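Local structure of DnaJ homolog subfamily C member 3 (Mus musculus, 3IEG) at residues D129-A134 / R157-E162; D135-I140 / I165-P170; A39-A44 / T71-Q76. The protein acts as an endoplasmic reticulum co-chaperone in the unfolded protein response, binding misfolded proteins, stimulating the ATPase of HSPA8 and restraining the kinase GCN2. One frame throughout, in Å; residues are numbered along the deposited sequence.

Overall arrangement
This chain is the TPR-repeat part of the protein, an elongated, all-helical array. Along the chain, interaction 3 closes first, its segments 39-44 and 71-76, on helices 37-50 and 71-84, lying in TPR 2 and TPR 3. Interactions 1 and 2 follow, both joining TPR 4 to TPR 5 and both using helix 154-166. Their segments alternate in sequence, and their centres lie 7 Å apart. They also share the turn from helix 104-132 to helix 136-149, where Ala-130 O and Asp-135 N are 2.8 Å apart, a probable hydrogen bond. Interaction 3 is remote, its centre 36 Å from interaction 1 and 41 Å from interaction 2. The three contacts thus sample two separate repeat-to-repeat junctions of one array.

Interaction 1 (D129-A134 / R157-E162); sequences DAFDGA and RELRAE
The carbonyl O of Phe-131 accepts the backbone N-H of Ala-134 at 2.8 Å, while the side chain of the same phenylalanine reaches across to Leu-159 and Glu-162 on helix 154-166. That short bond belongs to the Schellman motif closing helix 104-132: Gly-133 is the first residue to leave helical geometry, and Ala-134, at positive phi, is the C-prime residue. Phe-131 thus sits in the last turn of its helix. Its ring stands anti to the backbone N (chi1 -172°), which directs it toward helix 154-166. One methyl of Leu-159, CD1, settles over a face of this ring, 3.5 Å from the centroid and only 3° off the normal. The methyl is therefore nearly equidistant from all six ring carbons, a centred CH-pi contact. Leu-159 also touches Leu-143 of helix 136-149. Glu-162, one turn further along, adds its aliphatic part: its CB lies 3.8 Å from Phe-131 CE1 and 4.0 Å from CZ, approaching obliquely. Beyond CB the chain bends, and the carboxylate plane stands 80° from the ring plane. The acid group has a weak, long ion pair with Lys-193. Arg-160, on another side of the helix, forms salt bridges with Asp-144 and Asp-176. The contact between 129-134 and 157-162 rests on dispersion and CH-pi contact, consistent with an apolar meeting of these two segments that depends on fit rather than on charge pairing.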
# COMPACT_ATOMS: atom_id res chain seq x y z
N ASP A 129 -18.69 -9.47 12.45
CA ASP A 129 -19.86 -10.27 12.10
C ASP A 129 -20.10 -10.27 10.61
O ASP A 129 -20.34 -11.32 10.03
CB ASP A 129 -21.11 -9.81 12.86
CG ASP A 129 -22.38 -10.50 12.36
OD1 ASP A 129 -22.75 -11.56 12.92
OD2 ASP A 129 -23.00 -10.00 11.38
N ALA A 130 -20.05 -9.09 9.98
CA ALA A 130 -20.30 -8.97 8.55
C ALA A 130 -19.24 -9.71 7.74
O ALA A 130 -19.54 -10.36 6.75
CB ALA A 130 -20.38 -7.51 8.14
N PHE A 131 -17.99 -9.62 8.20
CA PHE A 131 -16.88 -10.33 7.58
C PHE A 131 -17.05 -11.86 7.68
O PHE A 131 -16.94 -12.56 6.67
CB PHE A 131 -15.54 -9.88 8.18
CG PHE A 131 -14.35 -10.42 7.46
CD1 PHE A 131 -13.83 -9.75 6.36
CD2 PHE A 131 -13.75 -11.61 7.87
CE1 PHE A 131 -12.71 -10.26 5.67
CE2 PHE A 131 -12.65 -12.13 7.20
CZ PHE A 131 -12.13 -11.46 6.10
N ASP A 132 -17.33 -12.38 8.86
CA ASP A 132 -17.58 -13.81 9.01
C ASP A 132 -18.72 -14.29 8.13
O ASP A 132 -18.76 -15.44 7.72
CB ASP A 132 -17.87 -14.18 10.48
CG ASP A 132 -16.61 -14.21 11.34
OD1 ASP A 132 -15.50 -14.43 10.79
OD2 ASP A 132 -16.73 -14.01 12.57
N GLY A 133 -19.67 -13.39 7.86
CA GLY A 133 -20.81 -13.72 7.01
C GLY A 133 -20.52 -13.42 5.56
O GLY A 133 -21.45 -13.35 4.75
N ALA A 134 -19.24 -13.23 5.23
CA ALA A 134 -18.77 -12.91 3.89
C ALA A 134 -19.54 -11.77 3.23
O ALA A 134 -19.74 -11.75 2.01
CB ALA A 134 -18.75 -14.15 3.01
N ARG A 157 -7.33 -2.49 10.14
CA ARG A 157 -6.78 -2.02 8.87
C ARG A 157 -6.54 -3.18 7.91
O ARG A 157 -6.94 -3.13 6.75
CB ARG A 157 -5.44 -1.35 9.13
CG ARG A 157 -5.00 -0.43 8.05
CD ARG A 157 -5.55 0.92 8.36
NE ARG A 157 -5.40 1.81 7.23
CZ ARG A 157 -5.38 3.12 7.34
NH1 ARG A 157 -5.51 3.66 8.55
NH2 ARG A 157 -5.25 3.88 6.26
N GLU A 158 -5.87 -4.22 8.40
CA GLU A 158 -5.60 -5.39 7.58
C GLU A 158 -6.88 -6.13 7.23
O GLU A 158 -6.98 -6.67 6.14
CB GLU A 158 -4.60 -6.31 8.26
CG GLU A 158 -3.20 -5.70 8.39
CD GLU A 158 -2.20 -6.64 9.05
OE1 GLU A 158 -2.57 -7.31 10.03
OE2 GLU A 158 -1.04 -6.71 8.59
N LEU A 159 -7.85 -6.16 8.15
CA LEU A 159 -9.14 -6.78 7.89
C LEU A 159 -9.91 -6.06 6.78
O LEU A 159 -10.53 -6.70 5.94
CB LEU A 159 -9.99 -6.86 9.15
CG LEU A 159 -11.37 -7.54 8.98
CD1 LEU A 159 -11.23 -9.04 8.85
CD2 LEU A 159 -12.28 -7.20 10.14
N ARG A 160 -9.87 -4.73 6.78
CA ARG A 160 -10.45 -3.95 5.69
C ARG A 160 -9.75 -4.26 4.37
O ARG A 160 -10.39 -4.30 3.32
CB ARG A 160 -10.38 -2.45 5.99
CG ARG A 160 -11.29 -1.61 5.11
CD ARG A 160 -10.60 -0.34 4.68
NE ARG A 160 -11.09 0.85 5.36
CZ ARG A 160 -10.36 1.93 5.61
NH1 ARG A 160 -9.08 1.99 5.28
NH2 ARG A 160 -10.93 2.95 6.23
N ALA A 161 -8.44 -4.48 4.42
CA ALA A 161 -7.69 -4.84 3.23
C ALA A 161 -8.19 -6.17 2.67
O ALA A 161 -8.42 -6.29 1.46
CB ALA A 161 -6.20 -4.89 3.53
N GLU A 162 -8.40 -7.16 3.54
CA GLU A 162 -8.99 -8.43 3.15
C GLU A 162 -10.30 -8.18 2.42
O GLU A 162 -10.59 -8.83 1.42
CB GLU A 162 -9.30 -9.29 4.37
CG GLU A 162 -8.27 -10.33 4.76
CD GLU A 162 -7.63 -11.03 3.57
OE1 GLU A 162 -8.29 -11.86 2.88
OE2 GLU A 162 -6.45 -10.74 3.33

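Interaction 2 (D135-I140 / I165-P170); sequences DYTAAI and IKEGEP
Tyr-136 lays one face of its ring against the aliphatic chain of Lys-166, whose CB is 3.8 Å from the ring centroid and 18° off the normal, displaced toward the rim. The lysine then bends at chi2 and runs past the phenol end: Lys-166 CE comes within 3.5 Å of Tyr-136 OH, and the amine NZ lies beside and slightly past the hydroxyl, 4.0 Å from that oxygen. One face is therefore covered by methylenes in a CH-pi contact. The tyrosine takes this place with CG anti to its carbonyl carbon (chi1 -55°). Its ring also meets that of Phe-131, the two planes at about 70°. Glu-167 comes in at the ring edge, its OE1 3.4 Å from Tyr-136 CB. The other carboxylate oxygen, OE2, rests 3.4 Å from Thr-137 CG2, a methyl group and so no hydrogen-bond donor. Asp-135 serves as N-cap of helix 136-149: its OD2 takes the N-H of Ala-138 at 3.2 Å from above the carboxylate plane, and Thr-137 OG1 adds a weak bond to the same oxygen. Across the contact, helix 154-166 ends in a Schellman motif with Gly-168 at positive phi. The contact therefore matches a helix start in TPR 4 with a helix end in TPR 5. At this surface site the lysine packs through its methylenes, whereas the glutamate sets its carboxylate against carbon atoms; the like charges of Asp-135 OD2 and Glu-167 OE1, 6.7 Å apart, would probably add no attraction.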
# COMPACT_ATOMS: atom_id res chain seq x y z
N ASP A 135 -19.97 -10.81 4.04
CA ASP A 135 -20.53 -9.58 3.51
C ASP A 135 -19.49 -8.45 3.57
O ASP A 135 -19.50 -7.63 4.50
CB ASP A 135 -21.81 -9.20 4.24
CG ASP A 135 -22.53 -8.05 3.58
OD1 ASP A 135 -23.69 -7.78 3.98
OD2 ASP A 135 -21.95 -7.42 2.67
N TYR A 136 -18.63 -8.41 2.55
CA TYR A 136 -17.44 -7.58 2.58
C TYR A 136 -17.74 -6.11 2.45
O TYR A 136 -17.06 -5.29 3.07
CB TYR A 136 -16.40 -8.07 1.56
CG TYR A 136 -16.08 -9.52 1.78
CD1 TYR A 136 -16.44 -10.49 0.85
CD2 TYR A 136 -15.49 -9.93 2.98
CE1 TYR A 136 -16.18 -11.85 1.09
CE2 TYR A 136 -15.23 -11.28 3.23
CZ TYR A 136 -15.57 -12.23 2.29
OH TYR A 136 -15.30 -13.55 2.56
N THR A 137 -18.77 -5.76 1.68
CA THR A 137 -19.17 -4.35 1.58
C THR A 137 -19.80 -3.82 2.87
O THR A 137 -19.57 -2.68 3.25
CB THR A 137 -20.11 -4.08 0.40
OG1 THR A 137 -21.20 -5.01 0.43
CG2 THR A 137 -19.37 -4.20 -0.92
N ALA A 138 -20.58 -4.65 3.56
CA ALA A 138 -21.10 -4.25 4.86
C ALA A 138 -19.95 -4.04 5.83
O ALA A 138 -19.89 -3.03 6.52
CB ALA A 138 -22.06 -5.29 5.40
N ALA A 139 -19.02 -5.00 5.87
CA ALA A 139 -17.83 -4.90 6.70
C ALA A 139 -17.05 -3.60 6.46
O ALA A 139 -16.71 -2.91 7.44
CB ALA A 139 -16.95 -6.11 6.51
N ILE A 140 -16.78 -3.23 5.20
CA ILE A 140 -15.99 -2.01 4.95
C ILE A 140 -16.65 -0.80 5.60
O ILE A 140 -15.97 0.01 6.24
CB ILE A 140 -15.61 -1.73 3.44
CG1 ILE A 140 -16.72 -1.00 2.68
CG2 ILE A 140 -15.11 -2.99 2.70
CD1 ILE A 140 -16.36 0.45 2.31
N ILE A 165 -9.51 -6.99 -1.11
CA ILE A 165 -9.07 -8.02 -2.05
C ILE A 165 -10.25 -8.89 -2.49
O ILE A 165 -10.41 -9.14 -3.68
CB ILE A 165 -7.79 -8.86 -1.63
CG1 ILE A 165 -8.13 -10.33 -1.38
CG2 ILE A 165 -6.99 -8.24 -0.47
CD1 ILE A 165 -8.47 -10.65 0.09
N LYS A 166 -11.11 -9.29 -1.55
CA LYS A 166 -12.30 -10.08 -1.86
C LYS A 166 -13.24 -9.32 -2.79
O LYS A 166 -13.93 -9.90 -3.61
CB LYS A 166 -13.07 -10.44 -0.59
CG LYS A 166 -12.39 -11.45 0.29
CD LYS A 166 -12.55 -12.86 -0.25
CE LYS A 166 -12.24 -13.86 0.82
NZ LYS A 166 -12.42 -15.23 0.35
N GLU A 167 -13.27 -8.00 -2.65
CA GLU A 167 -14.18 -7.19 -3.43
C GLU A 167 -13.58 -6.88 -4.78
O GLU A 167 -14.12 -6.08 -5.54
CB GLU A 167 -14.51 -5.91 -2.66
CG GLU A 167 -15.92 -5.39 -2.88
CD GLU A 167 -17.01 -6.41 -2.61
OE1 GLU A 167 -16.86 -7.28 -1.73
OE2 GLU A 167 -18.06 -6.34 -3.28
N GLY A 168 -12.45 -7.52 -5.10
CA GLY A 168 -11.74 -7.30 -6.34
C GLY A 168 -11.15 -5.90 -6.46
O GLY A 168 -11.14 -5.31 -7.54
N GLU A 169 -10.63 -5.36 -5.35
CA GLU A 169 -10.02 -4.03 -5.34
C GLU A 169 -8.60 -4.09 -4.80
O GLU A 169 -8.31 -3.50 -3.76
CB GLU A 169 -10.86 -3.07 -4.49
CG GLU A 169 -12.30 -2.90 -4.97
CD GLU A 169 -12.48 -1.73 -5.92
OE1 GLU A 169 -11.50 -1.32 -6.59
OE2 GLU A 169 -13.61 -1.21 -5.98
N PRO A 170 -7.70 -4.82 -5.49
CA PRO A 170 -6.36 -5.06 -4.94
C PRO A 170 -5.54 -3.80 -4.65
O PRO A 170 -4.79 -3.80 -3.67
CB PRO A 170 -5.67 -5.91 -6.02
CG PRO A 170 -6.47 -5.67 -7.26
CD PRO A 170 -7.87 -5.47 -6.80

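Interaction 3 (A39-A44 / T71-Q76)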
# COMPACT_ATOMS: atom_id res chain seq x y z
N ALA A 39 8.76 11.89 37.62
CA ALA A 39 9.81 11.98 36.61
C ALA A 39 9.35 11.28 35.34
O ALA A 39 9.42 11.86 34.27
CB ALA A 39 11.11 11.39 37.13
N TYR A 40 8.83 10.05 35.47
CA TYR A 40 8.30 9.32 34.33
C TYR A 40 7.09 10.02 33.74
O TYR A 40 6.88 9.99 32.53
CB TYR A 40 7.93 7.88 34.71
CG TYR A 40 9.10 6.98 34.97
CD1 TYR A 40 9.84 6.42 33.92
CD2 TYR A 40 9.47 6.66 36.28
CE1 TYR A 40 10.93 5.58 34.17
CE2 TYR A 40 10.55 5.83 36.54
CZ TYR A 40 11.27 5.28 35.49
OH TYR A 40 12.34 4.46 35.76
N TYR A 41 6.28 10.64 34.59
CA TYR A 41 5.12 11.36 34.09
C TYR A 41 5.56 12.58 33.28
O TYR A 41 5.10 12.78 32.16
CB TYR A 41 4.16 11.75 35.22
CG TYR A 41 2.95 12.52 34.75
CD1 TYR A 41 1.97 11.90 33.95
CD2 TYR A 41 2.77 13.87 35.08
CE1 TYR A 41 0.86 12.61 33.49
CE2 TYR A 41 1.66 14.58 34.64
CZ TYR A 41 0.71 13.95 33.85
OH TYR A 41 -0.40 14.66 33.41
N ARG A 42 6.47 13.38 33.83
CA ARG A 42 6.97 14.56 33.13
C ARG A 42 7.54 14.20 31.76
O ARG A 42 7.22 14.85 30.75
CB ARG A 42 8.00 15.29 33.97
CG ARG A 42 7.47 15.82 35.30
CD ARG A 42 6.31 16.78 35.12
NE ARG A 42 5.92 17.35 36.41
CZ ARG A 42 4.71 17.82 36.68
NH1 ARG A 42 3.74 17.78 35.77
NH2 ARG A 42 4.46 18.32 37.88
N ARG A 43 8.36 13.15 31.73
CA ARG A 43 8.88 12.66 30.47
C ARG A 43 7.77 12.26 29.52
O ARG A 43 7.86 12.51 28.34
CB ARG A 43 9.85 11.50 30.67
CG ARG A 43 10.67 11.22 29.42
CD ARG A 43 11.82 10.27 29.66
NE ARG A 43 11.34 8.92 29.95
CZ ARG A 43 12.07 7.97 30.50
NH1 ARG A 43 13.33 8.20 30.82
NH2 ARG A 43 11.54 6.77 30.71
N ALA A 44 6.71 11.66 30.04
CA ALA A 44 5.62 11.24 29.16
C ALA A 44 4.83 12.41 28.58
O ALA A 44 4.39 12.34 27.43
CB ALA A 44 4.70 10.25 29.86
N THR A 71 -4.51 9.68 38.61
CA THR A 71 -5.55 9.68 37.61
C THR A 71 -5.16 10.28 36.24
O THR A 71 -5.52 9.72 35.21
CB THR A 71 -6.91 10.17 38.19
OG1 THR A 71 -7.55 11.08 37.28
CG2 THR A 71 -6.73 10.81 39.56
N ALA A 72 -4.40 11.36 36.23
CA ALA A 72 -4.01 12.04 34.98
C ALA A 72 -3.25 11.15 33.99
O ALA A 72 -3.49 11.22 32.80
CB ALA A 72 -3.22 13.31 35.28
N ALA A 73 -2.35 10.32 34.50
CA ALA A 73 -1.57 9.44 33.66
C ALA A 73 -2.41 8.32 33.06
O ALA A 73 -2.19 7.92 31.92
CB ALA A 73 -0.41 8.86 34.43
N ARG A 74 -3.36 7.82 33.85
CA ARG A 74 -4.24 6.77 33.38
C ARG A 74 -5.20 7.31 32.33
O ARG A 74 -5.47 6.65 31.33
CB ARG A 74 -4.99 6.12 34.54
CG ARG A 74 -5.89 4.97 34.10
CD ARG A 74 -6.57 4.25 35.24
NE ARG A 74 -5.81 3.08 35.66
CZ ARG A 74 -5.37 2.91 36.89
NH1 ARG A 74 -5.64 3.82 37.81
NH2 ARG A 74 -4.68 1.84 37.22
N LEU A 75 -5.69 8.53 32.53
CA LEU A 75 -6.54 9.13 31.51
C LEU A 75 -5.80 9.18 30.17
O LEU A 75 -6.36 8.81 29.14
CB LEU A 75 -7.03 10.51 31.93
CG LEU A 75 -7.87 11.26 30.88
CD1 LEU A 75 -9.16 10.53 30.56
CD2 LEU A 75 -8.17 12.67 31.33
N GLN A 76 -4.54 9.61 30.20
CA GLN A 76 -3.73 9.71 28.99
C GLN A 76 -3.52 8.36 28.30
O GLN A 76 -3.65 8.25 27.08
CB GLN A 76 -2.37 10.40 29.26
CG GLN A 76 -2.45 11.90 29.63
CD GLN A 76 -3.31 12.71 28.68
OE1 GLN A 76 -3.30 12.51 27.47
NE2 GLN A 76 -4.07 13.64 29.23
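Tyr-41 supplies the largest share of the buried surface in this contact, and the small residues Ala-72 and Ala-73 supply most of the rest. The tyrosine points from helix 37-50 toward helix 71-84, its CG anti to the backbone N (chi1 179°), carrying the ring across to helix 71-84. One side of the ring slides along Ala-73: Tyr-41 CD1 is 3.9 Å from Ala-73 CB, and CE1 is 4.0 Å from Ala-73 CA. The approach is oblique, and the backbone of the alanine itself forms part of the surface on which the ring rests. At the far end, Tyr-41 OH reaches the methyl of Ala-72, with the oxygen 3.6 Å from its CB. This is plain van der Waals contact, for a methyl gives the hydroxyl nothing to bond to. Tyr-41 and Ala-73 are the nearest pair of backbones, their CA atoms 7.0 Å apart, and the small alanine side chain is consistent with the ring lying this close. Phe-70, just before helix 71-84, meets the tyrosine with ring planes about 55° apart. Replacing Tyr-41 with an alanine would probably open a gap between the two helices, leaving the methyls of Ala-72 and Ala-73 and the ring of Phe-70 without their aromatic partner. The segments belong to TPR 2 and TPR 3, so the contact joins the second of the two repeats forming the misfolded-protein groove to the next. Around it, Tyr-40 packs on helices 19-32 and 53-66, Arg-43 touches helix 19-32 and forms a salt bridge with Asp-59 of helix 53-66, and Leu-75 packs on helices 87-98 and 104-132.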